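Local coordinates for protein cellulase (Rhodothermus marinus, PDB 3B7M) that hydrolyses internal beta-1,4-glucosidic bonds of cellulose, as an engineered thermostable endoglucanase of glycoside hydrolase family 12, at residues 22-27 and 59-64; 54-59 and 196-201; 80-85 and 206-211; 93-98 and 114-119; 97-102 and 192-197. All blocks are in the same frame, centred on the assembly; numbering follows the deposited sequence.

Interaction 1: 22-27 and 59-64; sequences SNNVWG and YPNIQF
S22 and N61 form an antiparallel hydrogen-bonded pair in the curved mixed sheet of the family 12 jelly roll, where strand 19-22 ends and strand 61-65 begins. S22 N donates to N61 O at 3.0 Å, and N61 N answers to S22 O at 3.0 Å. The loop stays attached beyond the pair, because Y59 N reaches N24 O at 3.0 Å. N61 suits its place because its amide can bond back to its own segment through ND2 and, through a water at OD1, toward S22. With CG wedged between backbone N and carbonyl carbon (chi1 71°), the side chain folds back, and ND2 gives a straight bond (170°) to Y59 O at 2.9 Å, almost in the amide plane. The Y59 ring leads away from the loop, its hydroxyl bonded to A95 O; N61 CB lies over one ring face, toward the rim, and Y59 CB meets the W26 indole edge, 3.9 Å from W26 NE1. S22 OG, also bonded to T11 OG1, donates at 2.6 Å to the water, which donates to N61 OD1 at 3.0 Å.

Interaction 2: 54-59 and 196-201; sequences NNVAAY and GFELFT
F200 turns one ring face to V56, whose CA stands 4.2 Å from the ring centroid and 23° off its normal, a CH-pi contact. The branched valine also reaches the rim, with CG2 3.5 Å from F200 CZ, and the same methyl meets E198 OE2 at 3.6 Å as the two side chains cross at about a right angle. At the edge of the F200 ring, in its plane, lies the backbone of N54. Further along, the Y59 ring is laid against strand 189-199, its edge turned to the F197 carbonyl group and its CD1 3.6 Å from E198 CG. Because G196 carries no side chain, Y59 CE1 can come to 3.6 Å from G196 C. The backbone between these rings is irregular. L199 O accepts a bond from A57 N at 2.8 Å and a weak one from A58 N, while L199 N donates to A58 O at 2.8 Å. Two small alanines thus face one leucine, a classic beta bulge that sets the loop 54-59 against the end of strand 189-199 in the mixed sheet of the jelly roll.

Interaction 3: 80-85 and 206-211; sequences TSWTLT and LRSADF
Strands 80-85 and 207-211 run antiparallel, their axes 4.7 Å apart at closest approach and 159° apart in direction, with T83-A209 and T85-R207 as hydrogen-bonded pairs and L84-S208 as the non-hydrogen-bonded pair between them. The face bearing L84 and S208 turns inward. There the W82 indole, its CG anti to the backbone N (chi1 -170°), is laid across to the neighbouring strand, where NE1 donates to S208 OG at 2.7 Å. The serine oxygen lies almost in the indole plane, so this bond helps to fix the rotation of the ring and satisfies two buried polar atoms at once. L84 CB lies over one indole face, toward its rim, and F211 CB approaches W82 CD1 at 4.1 Å.

T83, T85 and R207, partly exposed, make the other face more polar. T85 CB rests 3.6 Å from R207 CB where the two side chains meet at a slant, and T85 OG1 contacts a water at 2.7 Å that donates to T83 O at 3.0 Å. T83 and D210 lie side by side. Beta-branched threonines suit this extended, half-exposed surface. On the inner side W82 meets F197 and A94, and F211 packs on T195 and Y96, residues of the facing sheet. An aromatic inner face packed on a second sheet, with a polar outer face, is typical of the jelly-roll beta sandwich of this family.

Interaction 4: 93-98 and 114-119; sequences NAAYDI and ELMIWL
M116 runs along the neighbouring strand toward A95, and each part of it finds a different surface. CB lies 3.5 Å from Y96 O and at the edge of the W118 indole, in its plane. CG, anti to the carbonyl carbon (chi1 -53°), lies near the D97 carboxylate. The chain then turns at SD, where a bend about the CG-SD bond (chi3 79°) curls CE back to 4.0 Å from A95 CB. A flexible, unbranched thioether is well suited to follow such a path.

On the same face, A95 CB and N93 CB sit over one side of the W118 indole, above the five- and six-membered rings respectively, each 4.2 Å from its ring centroid; the small alanine leaves room for the broad ring. At the other end the carboxylates of D97 and E114 are modelled close together, but a clash there leaves the detail doubtful. The opposite face is largely apolar: Y96 CB meets I117 CB at 4.0 Å. Y96 CE1, at the ring edge, touches L119 CD1 at 4.1 Å, and I98 and I117 pack on helix 171-181. The antiparallel hairpin 91-101/112-122 is held by backbone bonds such as I98 N to L115 O, 2.7 Å. Its two faces thus differ in chemistry: one is an apolar layer of the core, while the other gathers carboxylates, a methionine and a tryptophan, consistent with the substrate cleft of family 12 enzymes.

Interaction 5: 97-102 and 192-197; sequences DIFFAA and SVQTGF
Q194 and F99 meet on the face of the sheet that also carries D97 and S192, where strands 91-101 and 189-199 are antiparallel neighbours in the mixed sheet of the jelly roll. The glutamine starts with CG anti to the carbonyl carbon (chi1 -41°) and continues extended, which lifts its amide clear of the backbone. OE1 then arrives in the plane of the F99 ring, at its edge, 3.6 Å from CE2, with amide and ring planes 81° apart; it also lies 3.8 Å from D97 CB, the two side chains standing side by side. The other end of the amide is used as well, since NE2 is hydrogen-bonded to Q63 OE1 on the next strand. S192 has OG tucked between its backbone N and carbonyl carbon (chi1 55°), which puts the hydroxyl at the F99 edge too, 4.0 Å from CD2.

On the reverse face the beta-branched I98 and V193 point the same way, and their CG2 methyls touch at 4.1 Å. I98 CG2 is also 3.4 Å from S192 O. Beneath these side chains D97 N donates to Q194 O at 2.8 Å, and Q194 N to D97 O at 2.9 Å. Q194 OE1 meets the slightly positive C-H rim of the ring, probably a mild attraction, which may help a phenylalanine sit among polar neighbours.

In the fold
Interactions 1, 2, 4 and 5 belong to the mixed sheet, whereas interaction 3 joins strands of the facing sheet. Interactions 4 and 5 lie nearest the centre and share D97 and I98: strand 91-101 bonds to 112-122 on one side and 189-199 on the other. Interaction 2 sets a bulged loop against the end of strand 189-199, and Y59 links it to interaction 1, a partly buried, water-bridged strand end. Interaction 3, also partly buried, meets the others across the sandwich, with W82 near F197 and T80 OG1 bonded to Y96 OH. Regular pairing thus dominates in 3, 4 and 5, while loop geometry and side-chain-to-backbone contacts matter more in 1 and 2.

Interaction 1: 22-27 and 59-64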
# COMPACT_ATOMS: atom_id res chain seq x y z
N SER A 22 -0.31 -9.83 -6.18
CA SER A 22 -0.95 -9.46 -7.45
C SER A 22 -0.07 -8.58 -8.32
O SER A 22 0.60 -7.67 -7.84
CB SER A 22 -2.28 -8.74 -7.20
OG SER A 22 -3.10 -9.49 -6.33
N ASN A 23 -0.13 -8.84 -9.62
CA ASN A 23 0.58 -8.05 -10.60
C ASN A 23 -0.05 -6.66 -10.73
O ASN A 23 0.66 -5.65 -10.72
CB ASN A 23 0.63 -8.82 -11.93
CG ASN A 23 1.90 -8.56 -12.70
OD1 ASN A 23 2.95 -8.22 -12.14
ND2 ASN A 23 1.80 -8.69 -14.02
N ASN A 24 -1.39 -6.61 -10.79
CA ASN A 24 -2.16 -5.37 -10.63
C ASN A 24 -1.69 -4.24 -11.56
O ASN A 24 -1.36 -3.13 -11.11
CB ASN A 24 -2.17 -4.93 -9.14
CG ASN A 24 -3.26 -3.89 -8.80
OD1 ASN A 24 -3.08 -3.06 -7.88
ND2 ASN A 24 -4.38 -3.93 -9.52
N VAL A 25 -1.65 -4.52 -12.86
CA VAL A 25 -1.39 -3.46 -13.85
C VAL A 25 -2.73 -2.79 -14.20
O VAL A 25 -3.33 -3.06 -15.24
CB VAL A 25 -0.64 -3.99 -15.11
CG1 VAL A 25 -0.28 -2.84 -16.06
CG2 VAL A 25 0.64 -4.75 -14.71
N TRP A 26 -3.19 -1.91 -13.33
CA TRP A 26 -4.54 -1.36 -13.44
C TRP A 26 -4.64 -0.06 -14.23
O TRP A 26 -5.71 0.31 -14.67
CB TRP A 26 -5.18 -1.20 -12.06
CG TRP A 26 -4.51 -0.18 -11.16
CD1 TRP A 26 -3.49 -0.42 -10.26
CD2 TRP A 26 -4.81 1.21 -11.06
NE1 TRP A 26 -3.15 0.76 -9.62
CE2 TRP A 26 -3.95 1.77 -10.09
CE3 TRP A 26 -5.74 2.05 -11.71
CZ2 TRP A 26 -3.98 3.12 -9.74
CZ3 TRP A 26 -5.77 3.41 -11.36
CH2 TRP A 26 -4.89 3.93 -10.39
N GLY A 27 -3.52 0.62 -14.44
CA GLY A 27 -3.57 1.97 -15.01
C GLY A 27 -2.81 2.13 -16.31
O GLY A 27 -2.54 3.25 -16.73
N TYR A 59 0.40 -1.23 -9.56
CA TYR A 59 0.72 -1.34 -8.14
C TYR A 59 0.83 -2.83 -7.78
O TYR A 59 -0.09 -3.39 -7.16
CB TYR A 59 -0.34 -0.62 -7.29
CG TYR A 59 -0.15 -0.68 -5.77
CD1 TYR A 59 1.06 -0.35 -5.17
CD2 TYR A 59 -1.22 -1.04 -4.95
CE1 TYR A 59 1.21 -0.38 -3.77
CE2 TYR A 59 -1.08 -1.08 -3.55
CZ TYR A 59 0.14 -0.76 -2.98
OH TYR A 59 0.26 -0.81 -1.61
N PRO A 60 1.94 -3.48 -8.20
CA PRO A 60 2.09 -4.89 -7.81
C PRO A 60 2.24 -4.91 -6.30
O PRO A 60 2.91 -4.04 -5.74
CB PRO A 60 3.39 -5.31 -8.48
CG PRO A 60 4.17 -4.00 -8.66
CD PRO A 60 3.09 -3.00 -8.98
N ASN A 61 1.58 -5.85 -5.63
CA ASN A 61 1.46 -5.76 -4.18
C ASN A 61 1.25 -7.09 -3.49
O ASN A 61 0.86 -8.07 -4.11
CB ASN A 61 0.33 -4.78 -3.80
CG ASN A 61 -1.04 -5.33 -4.11
OD1 ASN A 61 -1.67 -5.94 -3.25
ND2 ASN A 61 -1.51 -5.14 -5.34
N ILE A 62 1.53 -7.12 -2.19
CA ILE A 62 1.13 -8.24 -1.36
C ILE A 62 0.05 -7.75 -0.39
O ILE A 62 0.18 -6.66 0.19
CB ILE A 62 2.33 -8.89 -0.62
CG1 ILE A 62 1.87 -10.07 0.25
CG2 ILE A 62 3.15 -7.84 0.14
CD1 ILE A 62 3.02 -11.03 0.67
N GLN A 63 -1.02 -8.53 -0.24
CA GLN A 63 -2.21 -8.08 0.47
C GLN A 63 -2.60 -9.05 1.57
O GLN A 63 -2.53 -10.26 1.37
CB GLN A 63 -3.39 -7.95 -0.51
CG GLN A 63 -4.70 -7.57 0.16
CD GLN A 63 -5.91 -7.67 -0.75
OE1 GLN A 63 -6.41 -6.66 -1.24
NE2 GLN A 63 -6.40 -8.89 -0.96
N PHE A 64 -2.99 -8.51 2.73
CA PHE A 64 -3.67 -9.27 3.78
C PHE A 64 -5.11 -8.77 3.82
O PHE A 64 -5.36 -7.59 4.10
CB PHE A 64 -2.98 -9.06 5.15
CG PHE A 64 -3.69 -9.74 6.31
CD1 PHE A 64 -3.81 -11.13 6.37
CD2 PHE A 64 -4.22 -8.98 7.37
CE1 PHE A 64 -4.47 -11.75 7.44
CE2 PHE A 64 -4.88 -9.59 8.45
CZ PHE A 64 -5.01 -10.98 8.48
O HOH W 1 -2.63 -8.66 -3.93

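Interaction 2: 54-59 and 196-201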
# COMPACT_ATOMS: atom_id res chain seq x y z
N ASN A 54 1.42 11.56 -14.82
CA ASN A 54 1.16 11.85 -13.41
C ASN A 54 0.32 10.79 -12.70
O ASN A 54 0.21 10.82 -11.48
CB ASN A 54 0.53 13.24 -13.22
CG ASN A 54 1.57 14.31 -12.96
OD1 ASN A 54 2.70 14.21 -13.43
ND2 ASN A 54 1.20 15.34 -12.20
N ASN A 55 -0.25 9.86 -13.47
CA ASN A 55 -1.07 8.78 -12.92
C ASN A 55 -0.34 7.44 -12.85
O ASN A 55 0.50 7.12 -13.71
CB ASN A 55 -2.39 8.63 -13.71
CG ASN A 55 -2.16 8.21 -15.14
OD1 ASN A 55 -1.30 8.76 -15.82
ND2 ASN A 55 -2.93 7.22 -15.60
N VAL A 56 -0.66 6.67 -11.81
CA VAL A 56 -0.08 5.35 -11.57
C VAL A 56 -0.37 4.38 -12.72
O VAL A 56 -1.51 4.30 -13.20
CB VAL A 56 -0.65 4.74 -10.25
CG1 VAL A 56 -0.18 3.33 -10.05
CG2 VAL A 56 -0.26 5.60 -9.06
N ALA A 57 0.67 3.66 -13.16
CA ALA A 57 0.55 2.62 -14.16
C ALA A 57 0.14 1.28 -13.55
O ALA A 57 -0.70 0.57 -14.09
CB ALA A 57 1.86 2.47 -14.91
N ALA A 58 0.73 0.96 -12.40
CA ALA A 58 0.59 -0.36 -11.80
C ALA A 58 0.92 -0.28 -10.32
O ALA A 58 1.66 0.62 -9.89
CB ALA A 58 1.52 -1.33 -12.48
N TYR A 59 0.40 -1.23 -9.56
CA TYR A 59 0.72 -1.34 -8.14
C TYR A 59 0.83 -2.83 -7.78
O TYR A 59 -0.09 -3.39 -7.16
CB TYR A 59 -0.34 -0.62 -7.29
CG TYR A 59 -0.15 -0.68 -5.77
CD1 TYR A 59 1.06 -0.35 -5.17
CD2 TYR A 59 -1.22 -1.04 -4.95
CE1 TYR A 59 1.21 -0.38 -3.77
CE2 TYR A 59 -1.08 -1.08 -3.55
CZ TYR A 59 0.14 -0.76 -2.98
OH TYR A 59 0.26 -0.81 -1.61
N GLY A 196 3.42 -2.54 -1.52
CA GLY A 196 4.09 -2.81 -2.78
C GLY A 196 4.58 -1.51 -3.39
O GLY A 196 4.90 -0.57 -2.66
N PHE A 197 4.66 -1.47 -4.71
CA PHE A 197 5.25 -0.35 -5.40
C PHE A 197 4.26 0.23 -6.40
O PHE A 197 3.76 -0.48 -7.26
CB PHE A 197 6.54 -0.80 -6.10
CG PHE A 197 7.49 -1.56 -5.19
CD1 PHE A 197 8.36 -0.89 -4.36
CD2 PHE A 197 7.48 -2.95 -5.16
CE1 PHE A 197 9.24 -1.59 -3.52
CE2 PHE A 197 8.33 -3.65 -4.32
CZ PHE A 197 9.21 -2.97 -3.49
N GLU A 198 3.97 1.52 -6.26
CA GLU A 198 3.20 2.23 -7.28
C GLU A 198 4.19 2.61 -8.38
O GLU A 198 5.14 3.37 -8.12
CB GLU A 198 2.54 3.50 -6.71
CG GLU A 198 1.40 3.23 -5.74
CD GLU A 198 0.49 4.45 -5.56
OE1 GLU A 198 1.00 5.55 -5.26
OE2 GLU A 198 -0.74 4.29 -5.71
N LEU A 199 4.00 2.06 -9.58
CA LEU A 199 4.91 2.28 -10.71
C LEU A 199 4.39 3.35 -11.65
O LEU A 199 3.23 3.34 -12.04
CB LEU A 199 5.16 0.97 -11.47
CG LEU A 199 5.73 -0.19 -10.65
CD1 LEU A 199 6.02 -1.39 -11.53
CD2 LEU A 199 7.01 0.25 -9.90
N PHE A 200 5.26 4.30 -11.99
CA PHE A 200 4.90 5.32 -12.97
C PHE A 200 5.72 5.08 -14.24
O PHE A 200 5.15 4.90 -15.31
CB PHE A 200 5.11 6.74 -12.43
CG PHE A 200 4.20 7.09 -11.28
CD1 PHE A 200 4.43 6.59 -10.00
CD2 PHE A 200 3.11 7.93 -11.48
CE1 PHE A 200 3.60 6.92 -8.94
CE2 PHE A 200 2.27 8.27 -10.43
CZ PHE A 200 2.52 7.76 -9.15
N THR A 201 7.04 5.06 -14.11
CA THR A 201 7.91 4.68 -15.23
C THR A 201 8.96 3.67 -14.77
O THR A 201 9.61 3.88 -13.74
CB THR A 201 8.57 5.92 -15.96
OG1 THR A 201 9.94 6.08 -15.57
CG2 THR A 201 7.84 7.18 -15.70

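Interaction 3: 80-85 and 206-211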
# COMPACT_ATOMS: atom_id res chain seq x y z
N THR A 80 2.93 -4.34 11.42
CA THR A 80 3.44 -4.83 10.15
C THR A 80 4.97 -4.71 10.04
O THR A 80 5.57 -3.77 10.58
CB THR A 80 2.76 -4.10 8.98
OG1 THR A 80 3.04 -4.79 7.76
CG2 THR A 80 3.22 -2.64 8.88
N SER A 81 5.58 -5.67 9.36
CA SER A 81 6.99 -5.58 8.97
C SER A 81 7.14 -5.75 7.46
O SER A 81 6.33 -6.39 6.81
CB SER A 81 7.83 -6.62 9.72
OG SER A 81 7.57 -6.56 11.11
N TRP A 82 8.19 -5.15 6.90
CA TRP A 82 8.44 -5.20 5.47
C TRP A 82 9.86 -4.75 5.16
O TRP A 82 10.40 -3.86 5.82
CB TRP A 82 7.42 -4.32 4.73
CG TRP A 82 7.43 -4.48 3.25
CD1 TRP A 82 7.48 -5.66 2.56
CD2 TRP A 82 7.35 -3.44 2.27
NE1 TRP A 82 7.45 -5.41 1.21
CE2 TRP A 82 7.38 -4.06 1.00
CE3 TRP A 82 7.26 -2.03 2.35
CZ2 TRP A 82 7.32 -3.33 -0.20
CZ3 TRP A 82 7.20 -1.30 1.16
CH2 TRP A 82 7.23 -1.95 -0.10
N THR A 83 10.47 -5.37 4.16
CA THR A 83 11.75 -4.89 3.66
C THR A 83 11.66 -4.74 2.15
O THR A 83 11.29 -5.67 1.45
CB THR A 83 12.92 -5.82 4.03
OG1 THR A 83 12.89 -6.06 5.43
CG2 THR A 83 14.27 -5.18 3.66
N LEU A 84 12.03 -3.57 1.66
CA LEU A 84 12.08 -3.33 0.24
C LEU A 84 13.52 -3.14 -0.20
O LEU A 84 14.40 -2.79 0.62
CB LEU A 84 11.24 -2.13 -0.16
CG LEU A 84 11.72 -0.78 0.38
CD1 LEU A 84 12.04 0.17 -0.76
CD2 LEU A 84 10.73 -0.20 1.39
N THR A 85 13.76 -3.38 -1.49
CA THR A 85 15.05 -3.16 -2.11
C THR A 85 14.81 -2.13 -3.21
O THR A 85 14.17 -2.43 -4.20
CB THR A 85 15.64 -4.47 -2.68
OG1 THR A 85 15.63 -5.49 -1.67
CG2 THR A 85 17.09 -4.25 -3.17
N LEU A 206 13.00 -3.72 -8.46
CA LEU A 206 12.44 -3.50 -7.14
C LEU A 206 12.09 -4.83 -6.48
O LEU A 206 11.62 -5.75 -7.16
CB LEU A 206 11.19 -2.63 -7.22
CG LEU A 206 11.38 -1.13 -7.46
CD1 LEU A 206 10.02 -0.51 -7.74
CD2 LEU A 206 12.05 -0.48 -6.25
N ARG A 207 12.33 -4.95 -5.19
CA ARG A 207 12.06 -6.20 -4.48
C ARG A 207 11.23 -5.96 -3.20
O ARG A 207 11.45 -4.97 -2.48
CB ARG A 207 13.38 -6.88 -4.12
CG ARG A 207 13.33 -8.37 -4.01
CD ARG A 207 14.75 -8.97 -3.92
NE ARG A 207 15.16 -9.18 -2.53
CZ ARG A 207 14.63 -10.10 -1.73
NH1 ARG A 207 13.64 -10.89 -2.17
NH2 ARG A 207 15.07 -10.22 -0.48
N SER A 208 10.28 -6.84 -2.95
CA SER A 208 9.50 -6.84 -1.73
C SER A 208 9.80 -8.12 -0.98
O SER A 208 9.79 -9.21 -1.57
CB SER A 208 8.01 -6.75 -2.05
OG SER A 208 7.22 -7.07 -0.92
N ALA A 209 10.09 -8.01 0.32
CA ALA A 209 10.44 -9.18 1.14
C ALA A 209 9.97 -9.06 2.57
O ALA A 209 9.74 -7.95 3.07
CB ALA A 209 11.96 -9.44 1.12
N ASP A 210 9.84 -10.21 3.21
CA ASP A 210 9.64 -10.32 4.66
C ASP A 210 8.36 -9.64 5.14
O ASP A 210 8.35 -9.05 6.20
CB ASP A 210 10.83 -9.72 5.45
CG ASP A 210 12.15 -10.40 5.17
OD1 ASP A 210 12.18 -11.61 4.84
OD2 ASP A 210 13.19 -9.71 5.28
N PHE A 211 7.30 -9.72 4.35
CA PHE A 211 6.07 -9.05 4.72
C PHE A 211 5.33 -9.82 5.81
O PHE A 211 5.24 -11.05 5.77
CB PHE A 211 5.18 -8.88 3.51
CG PHE A 211 3.85 -8.23 3.78
CD1 PHE A 211 3.76 -6.86 4.01
CD2 PHE A 211 2.68 -8.99 3.75
CE1 PHE A 211 2.52 -6.24 4.23
CE2 PHE A 211 1.43 -8.40 3.97
CZ PHE A 211 1.34 -7.02 4.19
O HOH W 2 13.59 -6.59 -0.31

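Interaction 4: 93-98 and 114-119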
# COMPACT_ATOMS: atom_id res chain seq x y z
N ASN A 93 6.98 4.61 -6.17
CA ASN A 93 7.06 4.69 -4.72
C ASN A 93 6.99 3.32 -4.09
O ASN A 93 6.63 2.34 -4.74
CB ASN A 93 6.01 5.65 -4.12
CG ASN A 93 4.58 5.13 -4.24
OD1 ASN A 93 3.62 5.91 -4.34
ND2 ASN A 93 4.43 3.82 -4.23
N ALA A 94 7.36 3.24 -2.81
CA ALA A 94 7.16 2.05 -2.02
C ALA A 94 6.16 2.45 -0.93
O ALA A 94 6.46 3.30 -0.09
CB ALA A 94 8.48 1.57 -1.43
N ALA A 95 4.96 1.87 -0.97
CA ALA A 95 3.86 2.41 -0.20
C ALA A 95 2.91 1.33 0.28
O ALA A 95 2.56 0.42 -0.48
CB ALA A 95 3.10 3.45 -1.05
N TYR A 96 2.53 1.42 1.56
CA TYR A 96 1.34 0.72 2.06
C TYR A 96 0.06 1.35 1.55
O TYR A 96 0.01 2.57 1.32
CB TYR A 96 1.28 0.77 3.59
CG TYR A 96 2.14 -0.28 4.24
CD1 TYR A 96 3.51 -0.10 4.37
CD2 TYR A 96 1.59 -1.46 4.71
CE1 TYR A 96 4.31 -1.07 4.96
CE2 TYR A 96 2.38 -2.44 5.31
CZ TYR A 96 3.74 -2.22 5.43
OH TYR A 96 4.56 -3.17 6.01
N ASP A 97 -0.97 0.52 1.39
CA ASP A 97 -2.30 0.98 1.04
C ASP A 97 -3.29 0.23 1.94
O ASP A 97 -3.33 -1.01 1.95
CB ASP A 97 -2.57 0.67 -0.43
CG ASP A 97 -3.55 1.65 -1.09
OD1 ASP A 97 -4.08 2.57 -0.43
OD2 ASP A 97 -3.78 1.48 -2.31
N ILE A 98 -4.06 0.98 2.73
CA ILE A 98 -5.01 0.40 3.67
C ILE A 98 -6.42 0.89 3.34
O ILE A 98 -6.64 2.11 3.21
CB ILE A 98 -4.65 0.75 5.13
CG1 ILE A 98 -3.15 0.47 5.40
CG2 ILE A 98 -5.52 -0.05 6.08
CD1 ILE A 98 -2.65 0.87 6.79
N GLU A 114 -8.93 5.45 1.75
CA GLU A 114 -7.70 4.81 1.39
C GLU A 114 -6.62 5.52 2.18
O GLU A 114 -6.47 6.74 2.07
CB GLU A 114 -7.48 4.98 -0.11
CG GLU A 114 -6.21 4.39 -0.66
CD GLU A 114 -6.14 4.40 -2.20
OE1 GLU A 114 -7.10 4.85 -2.89
OE2 GLU A 114 -5.10 3.95 -2.73
N LEU A 115 -5.89 4.77 3.01
CA LEU A 115 -4.78 5.32 3.77
C LEU A 115 -3.46 4.73 3.28
O LEU A 115 -3.25 3.52 3.32
CB LEU A 115 -4.95 5.05 5.27
CG LEU A 115 -4.11 5.85 6.27
CD1 LEU A 115 -4.86 6.03 7.58
CD2 LEU A 115 -2.76 5.18 6.54
N MET A 116 -2.58 5.62 2.82
CA MET A 116 -1.28 5.26 2.28
C MET A 116 -0.13 5.67 3.21
O MET A 116 -0.19 6.70 3.88
CB MET A 116 -1.05 5.90 0.91
CG MET A 116 -2.15 5.63 -0.13
SD MET A 116 -1.55 5.92 -1.81
CE MET A 116 -0.64 4.39 -2.08
N ILE A 117 0.90 4.85 3.24
CA ILE A 117 2.11 5.16 3.99
C ILE A 117 3.26 4.95 3.04
O ILE A 117 3.53 3.82 2.62
CB ILE A 117 2.23 4.28 5.23
CG1 ILE A 117 0.96 4.40 6.08
CG2 ILE A 117 3.52 4.60 6.03
CD1 ILE A 117 0.89 3.42 7.26
N TRP A 118 3.93 6.05 2.69
CA TRP A 118 5.03 6.04 1.74
C TRP A 118 6.33 5.96 2.52
O TRP A 118 6.61 6.81 3.38
CB TRP A 118 5.03 7.34 0.92
CG TRP A 118 3.88 7.51 -0.05
CD1 TRP A 118 2.59 7.10 0.12
CD2 TRP A 118 3.93 8.21 -1.30
NE1 TRP A 118 1.83 7.47 -0.97
CE2 TRP A 118 2.63 8.16 -1.85
CE3 TRP A 118 4.94 8.85 -2.03
CZ2 TRP A 118 2.32 8.72 -3.09
CZ3 TRP A 118 4.63 9.42 -3.26
CH2 TRP A 118 3.32 9.34 -3.78
N LEU A 119 7.12 4.94 2.20
CA LEU A 119 8.39 4.70 2.88
C LEU A 119 9.59 5.16 2.05
O LEU A 119 10.65 5.50 2.60
CB LEU A 119 8.52 3.20 3.20
CG LEU A 119 7.46 2.63 4.15
CD1 LEU A 119 7.74 1.16 4.41
CD2 LEU A 119 7.43 3.40 5.46

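Interaction 5: 97-102 and 192-197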
# COMPACT_ATOMS: atom_id res chain seq x y z
N ASP A 97 -0.97 0.52 1.39
CA ASP A 97 -2.30 0.98 1.04
C ASP A 97 -3.29 0.23 1.94
O ASP A 97 -3.33 -1.01 1.95
CB ASP A 97 -2.57 0.67 -0.43
CG ASP A 97 -3.55 1.65 -1.09
OD1 ASP A 97 -4.08 2.57 -0.43
OD2 ASP A 97 -3.78 1.48 -2.31
N ILE A 98 -4.06 0.98 2.73
CA ILE A 98 -5.01 0.40 3.67
C ILE A 98 -6.42 0.89 3.34
O ILE A 98 -6.64 2.11 3.21
CB ILE A 98 -4.65 0.75 5.13
CG1 ILE A 98 -3.15 0.47 5.40
CG2 ILE A 98 -5.52 -0.05 6.08
CD1 ILE A 98 -2.65 0.87 6.79
N PHE A 99 -7.36 -0.04 3.18
CA PHE A 99 -8.72 0.34 2.76
C PHE A 99 -9.78 0.20 3.84
O PHE A 99 -9.83 -0.80 4.56
CB PHE A 99 -9.12 -0.43 1.51
CG PHE A 99 -8.41 0.03 0.27
CD1 PHE A 99 -8.86 1.17 -0.41
CD2 PHE A 99 -7.29 -0.65 -0.20
CE1 PHE A 99 -8.19 1.61 -1.56
CE2 PHE A 99 -6.62 -0.21 -1.35
CZ PHE A 99 -7.07 0.92 -2.03
N PHE A 100 -10.62 1.24 3.95
CA PHE A 100 -11.72 1.30 4.91
C PHE A 100 -13.02 1.53 4.17
O PHE A 100 -13.05 2.27 3.19
CB PHE A 100 -11.54 2.46 5.89
CG PHE A 100 -10.24 2.42 6.63
CD1 PHE A 100 -9.09 2.96 6.06
CD2 PHE A 100 -10.16 1.86 7.89
CE1 PHE A 100 -7.87 2.93 6.76
CE2 PHE A 100 -8.95 1.83 8.58
CZ PHE A 100 -7.81 2.38 8.00
N ALA A 101 -14.09 0.91 4.66
CA ALA A 101 -15.42 1.14 4.11
C ALA A 101 -16.47 1.14 5.21
O ALA A 101 -16.38 0.37 6.19
CB ALA A 101 -15.75 0.08 3.06
N ALA A 102 -17.47 2.00 5.05
CA ALA A 102 -18.61 2.02 5.96
C ALA A 102 -19.38 0.70 5.85
O ALA A 102 -19.84 0.15 6.85
CB ALA A 102 -19.52 3.20 5.64
N SER A 192 -8.60 -4.29 4.29
CA SER A 192 -7.35 -4.93 3.88
C SER A 192 -6.14 -4.04 4.11
O SER A 192 -6.26 -2.81 4.25
CB SER A 192 -7.42 -5.31 2.39
OG SER A 192 -7.73 -4.18 1.60
N VAL A 193 -4.98 -4.69 4.14
CA VAL A 193 -3.70 -4.01 4.26
C VAL A 193 -2.83 -4.55 3.15
O VAL A 193 -2.61 -5.78 3.08
CB VAL A 193 -3.00 -4.30 5.60
CG1 VAL A 193 -1.57 -3.72 5.59
CG2 VAL A 193 -3.82 -3.76 6.78
N GLN A 194 -2.33 -3.66 2.30
CA GLN A 194 -1.44 -4.05 1.20
C GLN A 194 -0.15 -3.27 1.29
O GLN A 194 -0.15 -2.15 1.80
CB GLN A 194 -2.06 -3.71 -0.14
CG GLN A 194 -3.53 -3.98 -0.28
CD GLN A 194 -4.04 -3.60 -1.64
OE1 GLN A 194 -3.91 -2.47 -2.06
NE2 GLN A 194 -4.61 -4.56 -2.34
N THR A 195 0.93 -3.83 0.75
CA THR A 195 2.11 -3.02 0.46
C THR A 195 2.71 -3.45 -0.88
O THR A 195 2.52 -4.59 -1.31
CB THR A 195 3.16 -3.09 1.57
OG1 THR A 195 4.03 -1.96 1.45
CG2 THR A 195 3.97 -4.40 1.48
N GLY A 196 3.42 -2.54 -1.52
CA GLY A 196 4.09 -2.81 -2.78
C GLY A 196 4.58 -1.51 -3.39
O GLY A 196 4.90 -0.57 -2.66
N PHE A 197 4.66 -1.47 -4.71
CA PHE A 197 5.25 -0.35 -5.40
C PHE A 197 4.26 0.23 -6.40
O PHE A 197 3.76 -0.48 -7.26
CB PHE A 197 6.54 -0.80 -6.10
CG PHE A 197 7.49 -1.56 -5.19
CD1 PHE A 197 8.36 -0.89 -4.36
CD2 PHE A 197 7.48 -2.95 -5.16
CE1 PHE A 197 9.24 -1.59 -3.52
CE2 PHE A 197 8.33 -3.65 -4.32
CZ PHE A 197 9.21 -2.97 -3.49